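Local atomic coordinates of short chain dehydrogenase (Leptospira borgpetersenii serovar Hardjo-bovis, PDB entry 6UH2), a protein that binds NAD+ and probably acts as an oxidoreductase on CH-OH groups, as a member of the short-chain dehydrogenase/reductase family. Residues A98-V102 / E116-N121. Residues are numbered along the deposited sequence; the frame is centred on the assembly and turned at random.
With NAD (nicotinamide-adenine-dinucleotide), chain D.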
loop_
_atom_site.group_PDB
_atom_site.type_symbol
_atom_site.label_atom_id
_atom_site.label_comp_id
_atom_site.label_asym_id
_atom_site.label_seq_id
_atom_site.Cartn_x
_atom_site.Cartn_y
_atom_site.Cartn_z
ATOM N N ALA B 98 -3.105 -18.823 -2.383
ATOM C CA ALA B 98 -3.139 -20.088 -1.663
ATOM C C ALA B 98 -2.081 -20.112 -0.566
ATOM O O ALA B 98 -0.939 -19.685 -0.770
ATOM C CB ALA B 98 -2.919 -21.245 -2.633
ATOM N N GLY B 99 -2.479 -20.613 0.603
ATOM C CA GLY B 99 -1.587 -20.745 1.743
ATOM C C GLY B 99 -2.219 -21.626 2.790
ATOM O O GLY B 99 -3.446 -21.677 2.920
ATOM N N ILE B 100 -1.386 -22.362 3.529
ATOM C CA ILE B 100 -1.865 -23.228 4.602
ATOM C C ILE B 100 -0.933 -23.105 5.806
ATOM O O ILE B 100 0.108 -22.453 5.758
ATOM C CB ILE B 100 -1.981 -24.710 4.182
ATOM C CG1 ILE B 100 -0.588 -25.298 3.922
ATOM C CG2 ILE B 100 -2.891 -24.879 2.973
ATOM C CD1 ILE B 100 -0.587 -26.820 3.905
ATOM N N SER B 101 -1.330 -23.748 6.898
ATOM C CA SER B 101 -0.527 -23.791 8.114
ATOM C C SER B 101 -0.822 -25.104 8.829
ATOM O O SER B 101 -1.568 -25.949 8.338
ATOM C CB SER B 101 -0.807 -22.573 9.010
ATOM O OG SER B 101 0.139 -22.463 10.068
ATOM N N VAL B 102 -0.207 -25.266 9.998
ATOM C CA VAL B 102 -0.421 -26.408 10.869
ATOM C C VAL B 102 -0.348 -25.874 12.295
ATOM O O VAL B 102 0.229 -24.818 12.553
ATOM C CB VAL B 102 0.616 -27.531 10.606
ATOM C CG1 VAL B 102 2.043 -27.021 10.853
ATOM C CG2 VAL B 102 0.321 -28.771 11.419
ATOM N N GLU B 116 4.403 -30.226 3.811
ATOM C CA GLU B 116 3.153 -29.831 3.167
ATOM C C GLU B 116 2.995 -28.316 3.165
ATOM O O GLU B 116 2.568 -27.732 2.162
ATOM C CB GLU B 116 1.963 -30.494 3.864
ATOM C CG GLU B 116 0.701 -30.520 3.018
ATOM C CD GLU B 116 0.958 -31.061 1.617
ATOM O OE1 GLU B 116 0.810 -30.293 0.640
ATOM O OE2 GLU B 116 1.330 -32.249 1.497
ATOM N N VAL B 117 3.360 -27.659 4.268
ATOM C CA VAL B 117 3.254 -26.202 4.328
ATOM C C VAL B 117 4.243 -25.559 3.361
ATOM O O VAL B 117 3.915 -24.582 2.669
ATOM C CB VAL B 117 3.466 -25.708 5.772
ATOM C CG1 VAL B 117 3.485 -24.169 5.821
ATOM C CG2 VAL B 117 2.376 -26.270 6.700
ATOM N N VAL B 118 5.472 -26.085 3.309
ATOM C CA VAL B 118 6.464 -25.591 2.352
ATOM C C VAL B 118 5.942 -25.720 0.921
ATOM O O VAL B 118 6.022 -24.780 0.121
ATOM C CB VAL B 118 7.797 -26.337 2.543
ATOM C CG1 VAL B 118 8.742 -26.053 1.376
ATOM C CG2 VAL B 118 8.431 -25.963 3.899
ATOM N N HIS B 119 5.399 -26.890 0.577
ATOM C CA HIS B 119 5.001 -27.127 -0.808
ATOM C C HIS B 119 3.894 -26.181 -1.253
ATOM O O HIS B 119 3.962 -25.620 -2.350
ATOM C CB HIS B 119 4.608 -28.586 -0.990
ATOM C CG HIS B 119 5.770 -29.505 -0.824
ATOM N ND1 HIS B 119 5.642 -30.845 -0.537
ATOM C CD2 HIS B 119 7.098 -29.250 -0.858
ATOM C CE1 HIS B 119 6.845 -31.380 -0.420
ATOM N NE2 HIS B 119 7.745 -30.430 -0.605
ATOM N N VAL B 120 2.882 -25.958 -0.415
ATOM C CA VAL B 120 1.808 -25.049 -0.818
ATOM C C VAL B 120 2.312 -23.611 -0.835
ATOM O O VAL B 120 2.132 -22.884 -1.822
ATOM C CB VAL B 120 0.579 -25.214 0.100
ATOM C CG1 VAL B 120 -0.481 -24.163 -0.216
ATOM C CG2 VAL B 120 -0.013 -26.609 -0.059
ATOM N N ASN B 121 2.980 -23.189 0.245
ATOM C CA ASN B 121 3.337 -21.780 0.397
ATOM C C ASN B 121 4.528 -21.403 -0.486
ATOM O O ASN B 121 4.455 -20.431 -1.244
ATOM C CB ASN B 121 3.625 -21.458 1.873
ATOM C CG ASN B 121 2.389 -21.608 2.773
ATOM O OD1 ASN B 121 1.316 -22.052 2.337
ATOM N ND2 ASN B 121 2.548 -21.247 4.049
HETATM P PA NAD D . -8.205 -20.385 3.601
HETATM O O1A NAD D . -7.699 -21.612 4.400
HETATM O O2A NAD D . -9.631 -19.873 3.809
HETATM O O5B NAD D . -7.972 -20.598 1.993
HETATM C C5B NAD D . -6.796 -21.156 1.437
HETATM C C4B NAD D . -7.249 -21.697 0.108
HETATM O O4B NAD D . -6.020 -22.255 -0.492
HETATM C C3B NAD D . -8.266 -22.843 0.225
HETATM O O3B NAD D . -9.365 -22.644 -0.697
HETATM C C2B NAD D . -7.456 -24.067 -0.223
HETATM O O2B NAD D . -8.275 -25.057 -0.861
HETATM C C1B NAD D . -6.379 -23.446 -1.143
HETATM N N9A NAD D . -5.308 -24.429 -1.272
HETATM C C8A NAD D . -4.778 -25.268 -0.293
HETATM N N7A NAD D . -3.872 -26.066 -0.791
HETATM C C5A NAD D . -3.814 -25.766 -2.152
HETATM C C6A NAD D . -3.074 -26.282 -3.210
HETATM N N6A NAD D . -2.177 -27.274 -3.045
HETATM N N1A NAD D . -3.256 -25.750 -4.428
HETATM C C2A NAD D . -4.140 -24.766 -4.608
HETATM N N3A NAD D . -4.903 -24.219 -3.660
HETATM C C4A NAD D . -4.703 -24.752 -2.444
HETATM O O3 NAD D . -7.180 -19.150 3.815
HETATM P PN NAD D . -7.375 -17.550 3.886
HETATM O O1N NAD D . -7.535 -17.080 5.354
HETATM O O2N NAD D . -8.336 -17.156 2.761
HETATM O O5D NAD D . -5.783 -17.184 3.500
HETATM C C5D NAD D . -5.477 -16.795 2.177
HETATM C C4D NAD D . -4.025 -16.323 2.190
HETATM O O4D NAD D . -3.803 -15.279 3.220
HETATM C C3D NAD D . -3.102 -17.464 2.617
HETATM O O3D NAD D . -1.837 -17.364 1.952
HETATM C C2D NAD D . -2.827 -17.233 4.134
HETATM O O2D NAD D . -1.579 -17.743 4.572
HETATM C C1D NAD D . -2.826 -15.677 4.145
HETATM N N1N NAD D . -3.203 -15.073 5.472
HETATM C C2N NAD D . -4.381 -15.382 6.080
HETATM C C3N NAD D . -4.676 -14.806 7.290
HETATM C C7N NAD D . -5.966 -15.155 7.951
HETATM O O7N NAD D . -6.140 -14.790 9.104
HETATM N N7N NAD D . -6.887 -15.849 7.246
HETATM C C4N NAD D . -3.756 -13.908 7.858
HETATM C C5N NAD D . -2.581 -13.623 7.228
HETATM C C6N NAD D . -2.312 -14.224 6.000
HETATM O O HOH W 1 1.209 -20.238 -2.715
#
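The carboxamide of Asn121 reads both polar backbone atoms of Ile100, as the edge of a neighbouring strand would. Asn121 OD1 accepts from Ile100 N at 3.0 Å, in the carbonyl plane and on a lone pair, with a nearly straight N-H...O angle of 160°. In return Asn121 ND2 donates to Ile100 O over 3.2 Å, and that acceptor lies close to the amide plane. CG stands beside the backbone N of Asn121 (chi1 -65°), which swings the amide from the helix toward the segment 98-102. Because Ile100 N can only donate and Ile100 O only accept, these two bonds define the flip of the amide; Thr176 OG1 on helix 171-191 is a further partner of ND2.

The Ile100 side chain lies against the helix, its end coming nearer than its base. Ile100 CG1 sits between the backbone N and the carbonyl carbon (chi1 67°) and meets Val120 CB at 4.0 Å, the two side chains crossing at about a right angle. From there Ile100 CD1 extends over the preceding turn to the carbonyl oxygen and aliphatic CG of Glu116. Further along, Val117 CG2 packs against the Ser101 backbone.

Val120 CG1, 3.9 Å from NAD N7A, and Ala98 CB, 3.7 Å from NAD N3A, cover one face of the adenine, while Ile100 CG2 meets its edge 3.8 Å from NAD C8A. A water donates to both Ala98 O and Val120 O. Gly99 CA lies between the carboxamide, 3.2 Å from Asn121 OD1, and the nicotinamide ribose, 3.4 Å from NAD O3D.

The loop follows strand 93-96 of the Rossmann fold and continues the NNAG-type motif; Asn121, in a wider pi-type turn, probably corresponds to the helix asparagine of the classical SDR tetrad, with Tyr173 and Lys177. The carboxamide's paired hydrogen bonds thus hold the loop backbone at Ile100, beside the cofactor.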